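Local coordinates for molybdopterin biosynthesis protein (Mycobacterium abscessus, PDB 3TCR) that probably binds molybdopterin, the pyranopterin dithiolate, and takes part in the biosynthesis of the molybdenum cofactor, at residues 42-53 against 75-86; 99-110 against 161-171. All blocks are in the same frame, centred on the assembly; numbering follows the deposited sequence.

Contact 1 of 2, residues 42-53 against 75-86; sequences PVGRSLVVIVND and GFVVDGVVVVEN
A parallel strand pair, the two strands of the beta-alpha-beta unit built from strand 44-51, helix 64-73 and strand 76-84, places Arg45 beside Val77, Ser46 beside Val78 and, further on, Val48 to Val51 beside Val81 to Val84. The register slips by one residue at Asp79, whose N binds Ser46 O while Gly80 O receives the longer bond from Val48 N (3.3 Å). Val77 O is gripped twice by one residue: Ser46 N approaches almost head-on, and Ser46 OG, at 2.7 Å from Val77 O, comes from above the carbonyl plane. The chi1 of 59° folds this hydroxyl back between its own N and carbonyl carbon, within range of the neighbouring strand. Arg45 bends at chi3 and forms a salt bridge with Asp79, Arg45 NE standing 3.0 Å from Asp79 OD2. NE and NH2 share that single oxygen through weak, bent bonds, with the two planes 31° apart; NH2 also binds Gly101 O. At the N-terminal end, Val43 sits over one face of the Phe76 ring, its CG1 3.9 Å from Phe76 CE1. At the C-terminal end Asp53 OD1 accepts from Asn86 N (2.9 Å), which lies above the carboxylate plane, while OD2 forms a salt bridge with Arg117, so both oxygens of this carboxylate are engaged. A water joins Val51 O to Asn86 ND2. Between the ends, valine and isoleucine branches touch across the strands, as where Ile50 CG1 meets Val81 CG1 at 4.0 Å. Helix 64-73 covers Ser46, Val48 and Val78 through Val67 and Leu71; on the other face, helix 88-100 packs Ile91 on Val51 and Val84, and strand 105-109 continues the sheet beyond strand 44-51.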
loop_
_atom_site.group_PDB
_atom_site.type_symbol
_atom_site.label_atom_id
_atom_site.label_comp_id
_atom_site.label_asym_id
_atom_site.label_seq_id
_atom_site.Cartn_x
_atom_site.Cartn_y
_atom_site.Cartn_z
ATOM N N PRO A 42 -16.646 4.973 27.979
ATOM C CA PRO A 42 -15.383 5.280 27.278
ATOM C C PRO A 42 -14.969 4.146 26.327
ATOM O O PRO A 42 -15.092 2.976 26.676
ATOM C CB PRO A 42 -14.346 5.464 28.416
ATOM C CG PRO A 42 -15.069 5.177 29.717
ATOM C CD PRO A 42 -16.556 5.207 29.436
ATOM N N VAL A 43 -14.496 4.493 25.137
ATOM C CA VAL A 43 -14.095 3.470 24.165
ATOM C C VAL A 43 -12.784 2.757 24.555
ATOM O O VAL A 43 -12.617 1.553 24.331
ATOM C CB VAL A 43 -13.900 4.081 22.782
ATOM C CG1 VAL A 43 -13.235 3.043 21.877
ATOM C CG2 VAL A 43 -15.231 4.588 22.238
ATOM N N GLY A 44 -11.865 3.490 25.166
ATOM C CA GLY A 44 -10.579 2.921 25.536
ATOM C C GLY A 44 -9.639 4.014 25.970
ATOM O O GLY A 44 -10.040 5.177 26.054
ATOM N N ARG A 45 -8.403 3.618 26.271
ATOM C CA ARG A 45 -7.354 4.512 26.701
ATOM C C ARG A 45 -6.404 4.820 25.532
ATOM O O ARG A 45 -6.087 3.948 24.729
ATOM C CB ARG A 45 -6.599 3.833 27.840
ATOM C CG ARG A 45 -7.385 3.757 29.149
ATOM C CD ARG A 45 -6.831 2.685 30.102
ATOM N NE ARG A 45 -5.423 2.901 30.396
ATOM C CZ ARG A 45 -4.441 1.987 30.380
ATOM N NH1 ARG A 45 -4.644 0.710 30.079
ATOM N NH2 ARG A 45 -3.216 2.373 30.682
ATOM N N SER A 46 -5.925 6.054 25.470
ATOM C CA SER A 46 -5.027 6.506 24.416
ATOM C C SER A 46 -3.817 7.269 24.933
ATOM O O SER A 46 -3.845 7.826 26.029
ATOM C CB SER A 46 -5.785 7.407 23.427
ATOM O OG SER A 46 -6.330 8.530 24.100
ATOM N N LEU A 47 -2.754 7.275 24.123
ATOM C CA LEU A 47 -1.561 8.081 24.373
ATOM C C LEU A 47 -1.100 8.759 23.083
ATOM O O LEU A 47 -1.112 8.159 22.010
ATOM C CB LEU A 47 -0.423 7.222 24.923
ATOM C CG LEU A 47 0.903 7.951 25.285
ATOM C CD1 LEU A 47 0.872 8.398 26.745
ATOM C CD2 LEU A 47 2.074 7.031 25.078
ATOM N N VAL A 48 -0.689 10.010 23.201
ATOM C CA VAL A 48 -0.156 10.774 22.116
ATOM C C VAL A 48 1.334 10.930 22.273
ATOM O O VAL A 48 1.826 11.334 23.345
ATOM C CB VAL A 48 -0.781 12.178 22.093
ATOM C CG1 VAL A 48 -0.299 12.953 20.861
ATOM C CG2 VAL A 48 -2.292 12.053 22.117
ATOM N N VAL A 49 2.059 10.615 21.207
ATOM C CA VAL A 49 3.505 10.781 21.156
ATOM C C VAL A 49 3.827 11.859 20.118
ATOM O O VAL A 49 3.604 11.656 18.947
ATOM C CB VAL A 49 4.216 9.460 20.754
ATOM C CG1 VAL A 49 5.733 9.668 20.698
ATOM C CG2 VAL A 49 3.847 8.339 21.727
ATOM N N ILE A 50 4.332 13.012 20.560
ATOM C CA ILE A 50 4.707 14.106 19.654
ATOM C C ILE A 50 6.133 13.843 19.234
ATOM O O ILE A 50 7.006 13.773 20.091
ATOM C CB ILE A 50 4.682 15.475 20.363
ATOM C CG1 ILE A 50 3.260 15.815 20.819
ATOM C CG2 ILE A 50 5.284 16.562 19.469
ATOM C CD1 ILE A 50 2.230 15.770 19.714
ATOM N N VAL A 51 6.371 13.674 17.941
ATOM C CA VAL A 51 7.716 13.414 17.446
ATOM C C VAL A 51 8.202 14.680 16.761
ATOM O O VAL A 51 7.869 14.938 15.603
ATOM C CB VAL A 51 7.783 12.214 16.455
ATOM C CG1 VAL A 51 9.238 11.999 16.003
ATOM C CG2 VAL A 51 7.190 10.941 17.081
ATOM N N ASN A 52 8.950 15.488 17.497
ATOM C CA ASN A 52 9.374 16.798 17.008
ATOM C C ASN A 52 10.612 17.330 17.726
ATOM O O ASN A 52 10.558 17.613 18.914
ATOM C CB ASN A 52 8.219 17.774 17.204
ATOM C CG ASN A 52 8.385 19.044 16.402
ATOM O OD1 ASN A 52 9.285 19.855 16.627
ATOM N ND2 ASN A 52 7.502 19.211 15.448
ATOM N N ASP A 53 11.721 17.488 17.018
ATOM C CA ASP A 53 12.960 18.019 17.659
ATOM C C ASP A 53 12.797 19.352 18.350
ATOM O O ASP A 53 13.336 19.550 19.425
ATOM C CB ASP A 53 14.067 18.177 16.639
ATOM C CG ASP A 53 14.516 16.880 16.121
ATOM O OD1 ASP A 53 14.546 15.921 16.922
ATOM O OD2 ASP A 53 14.800 16.800 14.915
ATOM N N GLY A 75 -14.432 9.839 22.379
ATOM C CA GLY A 75 -14.699 8.981 23.516
ATOM C C GLY A 75 -13.530 8.257 24.173
ATOM O O GLY A 75 -13.766 7.406 25.030
ATOM N N PHE A 76 -12.292 8.558 23.791
ATOM C CA PHE A 76 -11.105 7.951 24.444
ATOM C C PHE A 76 -10.699 8.752 25.665
ATOM O O PHE A 76 -10.807 9.962 25.662
ATOM C CB PHE A 76 -9.876 7.923 23.507
ATOM C CG PHE A 76 -10.035 7.004 22.349
ATOM C CD1 PHE A 76 -9.582 5.710 22.414
ATOM C CD2 PHE A 76 -10.693 7.419 21.220
ATOM C CE1 PHE A 76 -9.777 4.836 21.358
ATOM C CE2 PHE A 76 -10.877 6.570 20.154
ATOM C CZ PHE A 76 -10.418 5.268 20.222
ATOM N N VAL A 77 -10.210 8.075 26.693
ATOM C CA VAL A 77 -9.478 8.717 27.751
ATOM C C VAL A 77 -8.084 8.947 27.186
ATOM O O VAL A 77 -7.504 8.054 26.536
ATOM C CB VAL A 77 -9.409 7.806 29.006
ATOM C CG1 VAL A 77 -8.419 8.334 30.045
ATOM C CG2 VAL A 77 -10.814 7.687 29.616
ATOM N N VAL A 78 -7.542 10.134 27.437
ATOM C CA VAL A 78 -6.182 10.462 27.041
ATOM C C VAL A 78 -5.300 10.336 28.270
ATOM O O VAL A 78 -5.328 11.175 29.151
ATOM C CB VAL A 78 -6.116 11.880 26.420
ATOM C CG1 VAL A 78 -4.697 12.217 25.956
ATOM C CG2 VAL A 78 -7.123 11.995 25.258
ATOM N N ASP A 79 -4.530 9.258 28.340
ATOM C CA ASP A 79 -3.705 8.985 29.524
ATOM C C ASP A 79 -2.606 10.008 29.666
ATOM O O ASP A 79 -2.189 10.296 30.783
ATOM C CB ASP A 79 -3.070 7.571 29.466
ATOM C CG ASP A 79 -4.057 6.458 29.805
ATOM O OD1 ASP A 79 -5.199 6.775 30.207
ATOM O OD2 ASP A 79 -3.684 5.268 29.675
ATOM N N GLY A 80 -2.140 10.578 28.549
ATOM C CA GLY A 80 -0.984 11.480 28.588
ATOM C C GLY A 80 -0.455 11.821 27.216
ATOM O O GLY A 80 -0.943 11.304 26.196
ATOM N N VAL A 81 0.549 12.685 27.188
ATOM C CA VAL A 81 1.241 13.120 25.980
ATOM C C VAL A 81 2.726 12.965 26.293
ATOM O O VAL A 81 3.171 13.300 27.396
ATOM C CB VAL A 81 0.898 14.606 25.628
ATOM C CG1 VAL A 81 1.679 15.133 24.407
ATOM C CG2 VAL A 81 -0.589 14.754 25.355
ATOM N N VAL A 82 3.484 12.414 25.344
ATOM C CA VAL A 82 4.920 12.272 25.451
ATOM C C VAL A 82 5.529 13.058 24.309
ATOM O O VAL A 82 5.033 12.977 23.172
ATOM C CB VAL A 82 5.350 10.771 25.351
ATOM C CG1 VAL A 82 6.883 10.642 25.435
ATOM C CG2 VAL A 82 4.728 9.949 26.483
ATOM N N VAL A 83 6.575 13.834 24.591
ATOM C CA VAL A 83 7.334 14.517 23.555
ATOM C C VAL A 83 8.696 13.833 23.386
ATOM O O VAL A 83 9.386 13.614 24.359
ATOM C CB VAL A 83 7.557 16.013 23.875
ATOM C CG1 VAL A 83 8.364 16.674 22.734
ATOM C CG2 VAL A 83 6.212 16.732 24.044
ATOM N N VAL A 84 9.065 13.487 22.160
ATOM C CA VAL A 84 10.367 12.924 21.885
ATOM C C VAL A 84 10.959 13.613 20.662
ATOM O O VAL A 84 10.246 14.244 19.858
ATOM C CB VAL A 84 10.290 11.396 21.567
ATOM C CG1 VAL A 84 9.794 10.586 22.765
ATOM C CG2 VAL A 84 9.424 11.139 20.338
ATOM N N GLU A 85 12.275 13.474 20.529
ATOM C CA GLU A 85 13.010 13.910 19.358
ATOM C C GLU A 85 12.793 12.932 18.226
ATOM O O GLU A 85 12.299 11.830 18.436
ATOM C CB GLU A 85 14.512 13.944 19.666
ATOM C CG GLU A 85 14.911 14.972 20.714
ATOM C CD GLU A 85 16.383 14.869 21.162
ATOM O OE1 GLU A 85 16.892 13.757 21.396
ATOM O OE2 GLU A 85 17.018 15.908 21.326
ATOM N N ASN A 86 13.249 13.318 17.043
ATOM C CA ASN A 86 13.318 12.420 15.889
ATOM C C ASN A 86 14.484 11.509 16.040
ATOM O O ASN A 86 15.531 11.700 15.411
ATOM C CB ASN A 86 13.463 13.199 14.569
ATOM C CG ASN A 86 12.162 13.302 13.823
ATOM O OD1 ASN A 86 11.594 12.280 13.397
ATOM N ND2 ASN A 86 11.629 14.501 13.742
HETATM O O HOH W 1 8.829 16.070 13.247
HETATM O O HOH W 2 11.284 17.468 13.895
#

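Contact 2 of 2, residues 99-110 against 161-171; sequences VIGGVDLVVTVG and SGSTLVVNIAG
Thr164 OG1 donates to Val103 O over 2.6 Å, in the carbonyl plane, at the start of a parallel strand pair in the middle of the mixed sheet of this alpha/beta domain. Its chi1 of -52° sets OG1 beside its own backbone N and places CG2 anti to that N, where it meets Val106 CG2 at 3.5 Å. The same hydroxyl also accepts from a water that bonds Val99 O and Ser163 N, tying the last turn of helix 88-100 to the type II' turn between strands 158-161 and 164-169. At the far end Asn168 ND2 reaches Thr108 OG1 at 2.7 Å, the hydroxyl lying 19° out of the amide plane; the two side chains run alongside each other, pointing the same way. Thr124 OG1 takes a bond from the same ND2 and Val157 N gives one to OD1, so the buried amide is held at both ends. Backbone bonds alternate along the pair, from Leu165 N to Asp104 O at one end to Gly110 N to Ile169 O at the other. The strands run 14° from parallel. On the face of Leu105, Val107 and Val109, Leu105 CD1 lies 4.0 Å from Leu165 CG, and the Val107 side chain crosses that of Ile169 obliquely, CG1 against CD1. Helices 64-73 and 173-196 cover this face, with Val67 against Val107 and Val109, and Leu183 against Val167. At the helix end, both methyls of Val99 rest on Ser161, the first residue of the turn, CG1 3.7 Å from Ser161 O and CG2 near Ser161 OG, which is bonded to Leu127 O. A water accepts from Thr108 OG1 at 2.7 Å and donates to both Gly110 O and Ile169 O, joining the threonine hydroxyl to the strand ends.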
loop_
_atom_site.group_PDB
_atom_site.type_symbol
_atom_site.label_atom_id
_atom_site.label_comp_id
_atom_site.label_asym_id
_atom_site.label_seq_id
_atom_site.Cartn_x
_atom_site.Cartn_y
_atom_site.Cartn_z
ATOM N N VAL A 99 2.732 0.334 25.202
ATOM C CA VAL A 99 2.409 -1.084 24.953
ATOM C C VAL A 99 2.450 -1.876 26.244
ATOM O O VAL A 99 1.507 -2.654 26.542
ATOM C CB VAL A 99 3.377 -1.712 23.893
ATOM C CG1 VAL A 99 3.239 -3.243 23.798
ATOM C CG2 VAL A 99 3.184 -1.015 22.529
ATOM N N ILE A 100 3.499 -1.675 27.035
ATOM C CA ILE A 100 3.598 -2.424 28.276
ATOM C C ILE A 100 2.550 -2.001 29.321
ATOM O O ILE A 100 2.113 -2.826 30.136
ATOM C CB ILE A 100 5.027 -2.418 28.872
ATOM C CG1 ILE A 100 5.208 -3.670 29.760
ATOM C CG2 ILE A 100 5.312 -1.155 29.702
ATOM C CD1 ILE A 100 6.646 -3.887 30.243
ATOM N N GLY A 101 2.132 -0.742 29.296
ATOM C CA GLY A 101 1.039 -0.249 30.154
ATOM C C GLY A 101 -0.361 -0.613 29.655
ATOM O O GLY A 101 -1.352 -0.247 30.273
ATOM N N GLY A 102 -0.479 -1.335 28.548
ATOM C CA GLY A 102 -1.787 -1.806 28.085
ATOM C C GLY A 102 -2.648 -0.749 27.397
ATOM O O GLY A 102 -3.849 -0.901 27.329
ATOM N N VAL A 103 -2.041 0.335 26.912
ATOM C CA VAL A 103 -2.791 1.377 26.246
ATOM C C VAL A 103 -3.483 0.832 24.959
ATOM O O VAL A 103 -2.897 0.056 24.206
ATOM C CB VAL A 103 -1.866 2.571 25.918
ATOM C CG1 VAL A 103 -2.577 3.610 25.045
ATOM C CG2 VAL A 103 -1.288 3.194 27.209
ATOM N N ASP A 104 -4.708 1.259 24.695
ATOM C CA ASP A 104 -5.457 0.772 23.511
ATOM C C ASP A 104 -5.081 1.433 22.186
ATOM O O ASP A 104 -5.055 0.768 21.146
ATOM C CB ASP A 104 -6.951 0.935 23.731
ATOM C CG ASP A 104 -7.426 0.216 24.991
ATOM O OD1 ASP A 104 -7.361 -1.034 25.040
ATOM O OD2 ASP A 104 -7.825 0.882 25.955
ATOM N N LEU A 105 -4.803 2.736 22.231
ATOM C CA LEU A 105 -4.433 3.514 21.042
ATOM C C LEU A 105 -3.280 4.459 21.295
ATOM O O LEU A 105 -3.319 5.256 22.222
ATOM C CB LEU A 105 -5.635 4.321 20.559
ATOM C CG LEU A 105 -5.425 5.247 19.383
ATOM C CD1 LEU A 105 -4.993 4.490 18.136
ATOM C CD2 LEU A 105 -6.732 6.043 19.196
ATOM N N VAL A 106 -2.251 4.362 20.473
ATOM C CA VAL A 106 -1.162 5.319 20.456
ATOM C C VAL A 106 -1.162 5.993 19.091
ATOM O O VAL A 106 -1.107 5.300 18.052
ATOM C CB VAL A 106 0.185 4.615 20.670
ATOM C CG1 VAL A 106 1.338 5.568 20.385
ATOM C CG2 VAL A 106 0.275 3.993 22.063
ATOM N N VAL A 107 -1.303 7.321 19.078
ATOM C CA VAL A 107 -1.156 8.141 17.886
ATOM C C VAL A 107 0.161 8.906 18.023
ATOM O O VAL A 107 0.365 9.637 19.009
ATOM C CB VAL A 107 -2.299 9.149 17.806
ATOM C CG1 VAL A 107 -2.172 10.090 16.587
ATOM C CG2 VAL A 107 -3.651 8.419 17.830
ATOM N N THR A 108 1.072 8.708 17.071
ATOM C CA THR A 108 2.317 9.464 17.001
ATOM C C THR A 108 2.056 10.547 15.948
ATOM O O THR A 108 1.348 10.281 14.962
ATOM C CB THR A 108 3.539 8.600 16.564
ATOM O OG1 THR A 108 3.445 8.249 15.171
ATOM C CG2 THR A 108 3.661 7.333 17.380
ATOM N N VAL A 109 2.633 11.735 16.153
ATOM C CA VAL A 109 2.373 12.916 15.341
ATOM C C VAL A 109 3.722 13.516 15.003
ATOM O O VAL A 109 4.439 13.955 15.906
ATOM C CB VAL A 109 1.587 13.993 16.145
ATOM C CG1 VAL A 109 1.355 15.278 15.322
ATOM C CG2 VAL A 109 0.288 13.413 16.679
ATOM N N GLY A 110 4.072 13.538 13.716
ATOM C CA GLY A 110 5.392 14.004 13.296
ATOM C C GLY A 110 6.306 12.894 12.818
ATOM O O GLY A 110 6.051 11.668 13.081
ATOM N N SER A 161 0.648 -3.657 18.203
ATOM C CA SER A 161 1.790 -4.075 18.972
ATOM C C SER A 161 1.283 -4.481 20.361
ATOM O O SER A 161 0.746 -3.649 21.086
ATOM C CB SER A 161 2.781 -2.914 19.075
ATOM O OG SER A 161 3.996 -3.299 19.688
ATOM N N GLY A 162 1.448 -5.753 20.725
ATOM C CA GLY A 162 0.879 -6.245 21.968
ATOM C C GLY A 162 -0.648 -6.114 21.935
ATOM O O GLY A 162 -1.317 -6.730 21.086
ATOM N N SER A 163 -1.213 -5.342 22.869
ATOM C CA SER A 163 -2.664 -5.059 22.859
ATOM C C SER A 163 -2.973 -3.647 22.356
ATOM O O SER A 163 -4.125 -3.199 22.456
ATOM C CB SER A 163 -3.273 -5.227 24.248
ATOM O OG SER A 163 -2.900 -4.195 25.158
ATOM N N THR A 164 -1.966 -2.982 21.782
ATOM C CA THR A 164 -2.052 -1.590 21.388
ATOM C C THR A 164 -2.138 -1.369 19.870
ATOM O O THR A 164 -1.348 -1.931 19.090
ATOM C CB THR A 164 -0.823 -0.831 21.945
ATOM O OG1 THR A 164 -0.724 -1.092 23.355
ATOM C CG2 THR A 164 -0.929 0.687 21.699
ATOM N N LEU A 165 -3.114 -0.573 19.451
ATOM C CA LEU A 165 -3.148 -0.061 18.085
ATOM C C LEU A 165 -2.238 1.194 18.016
ATOM O O LEU A 165 -2.394 2.101 18.814
ATOM C CB LEU A 165 -4.590 0.268 17.665
ATOM C CG LEU A 165 -4.858 0.890 16.296
ATOM C CD1 LEU A 165 -4.345 0.005 15.170
ATOM C CD2 LEU A 165 -6.359 1.234 16.158
ATOM N N VAL A 166 -1.278 1.179 17.085
ATOM C CA VAL A 166 -0.286 2.227 16.891
ATOM C C VAL A 166 -0.432 2.783 15.474
ATOM O O VAL A 166 -0.411 2.021 14.500
ATOM C CB VAL A 166 1.156 1.704 17.101
ATOM C CG1 VAL A 166 2.154 2.869 17.054
ATOM C CG2 VAL A 166 1.259 0.908 18.420
ATOM N N VAL A 167 -0.592 4.105 15.373
ATOM C CA VAL A 167 -0.782 4.793 14.099
ATOM C C VAL A 167 0.064 6.080 14.015
ATOM O O VAL A 167 -0.026 6.968 14.889
ATOM C CB VAL A 167 -2.280 5.147 13.892
ATOM C CG1 VAL A 167 -2.531 5.740 12.494
ATOM C CG2 VAL A 167 -3.179 3.907 14.170
ATOM N N ASN A 168 0.903 6.164 12.986
ATOM C CA ASN A 168 1.662 7.381 12.686
ATOM C C ASN A 168 0.855 8.384 11.847
ATOM O O ASN A 168 0.332 8.023 10.762
ATOM C CB ASN A 168 2.883 7.055 11.816
ATOM C CG ASN A 168 3.847 6.051 12.427
ATOM O OD1 ASN A 168 4.482 5.288 11.661
ATOM N ND2 ASN A 168 4.047 6.089 13.756
ATOM N N ILE A 169 0.775 9.631 12.292
ATOM C CA ILE A 169 0.307 10.699 11.394
ATOM C C ILE A 169 1.321 11.845 11.264
ATOM O O ILE A 169 2.176 12.026 12.140
ATOM C CB ILE A 169 -1.107 11.189 11.755
ATOM C CG1 ILE A 169 -1.142 12.021 12.993
ATOM C CG2 ILE A 169 -2.058 10.012 12.047
ATOM C CD1 ILE A 169 -2.591 12.054 13.526
ATOM N N ALA A 170 1.230 12.582 10.162
ATOM C CA ALA A 170 2.115 13.728 9.905
ATOM C C ALA A 170 1.859 14.807 10.910
ATOM O O ALA A 170 0.803 14.852 11.556
ATOM C CB ALA A 170 1.969 14.280 8.484
ATOM N N GLY A 171 2.857 15.676 11.050
ATOM C CA GLY A 171 2.907 16.644 12.140
ATOM C C GLY A 171 2.043 17.907 12.103
ATOM O O GLY A 171 1.842 18.541 13.165
HETATM O O HOH W 3 -0.252 -3.430 24.817
HETATM O O HOH W 4 -5.258 -2.700 25.454
HETATM O O HOH W 5 -6.040 -1.991 21.170
HETATM O O HOH W 6 3.911 10.114 13.305
#

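Contacts 1 and 2 are strand pairings in one six-stranded mixed sheet, with centres about 8 Å apart. Along the chain they come in series: contact 1 closes at strand 76-84, helix 88-100 follows, and contact 2 opens at that helix's end and strand 105-109. In the sheet the order is 76-84, 44-51, 105-109, 164-169, so the two pairs lie side by side and meet where strands 44-51 and 105-109 are neighbours. Asp104 OD2 and Arg45 N, 2.8 Å apart, probably bond across this seam, as do Val51 N and Val109 O. Together the two contacts and this seam make up the four parallel strands of the sheet in the probable molybdopterin-binding domain.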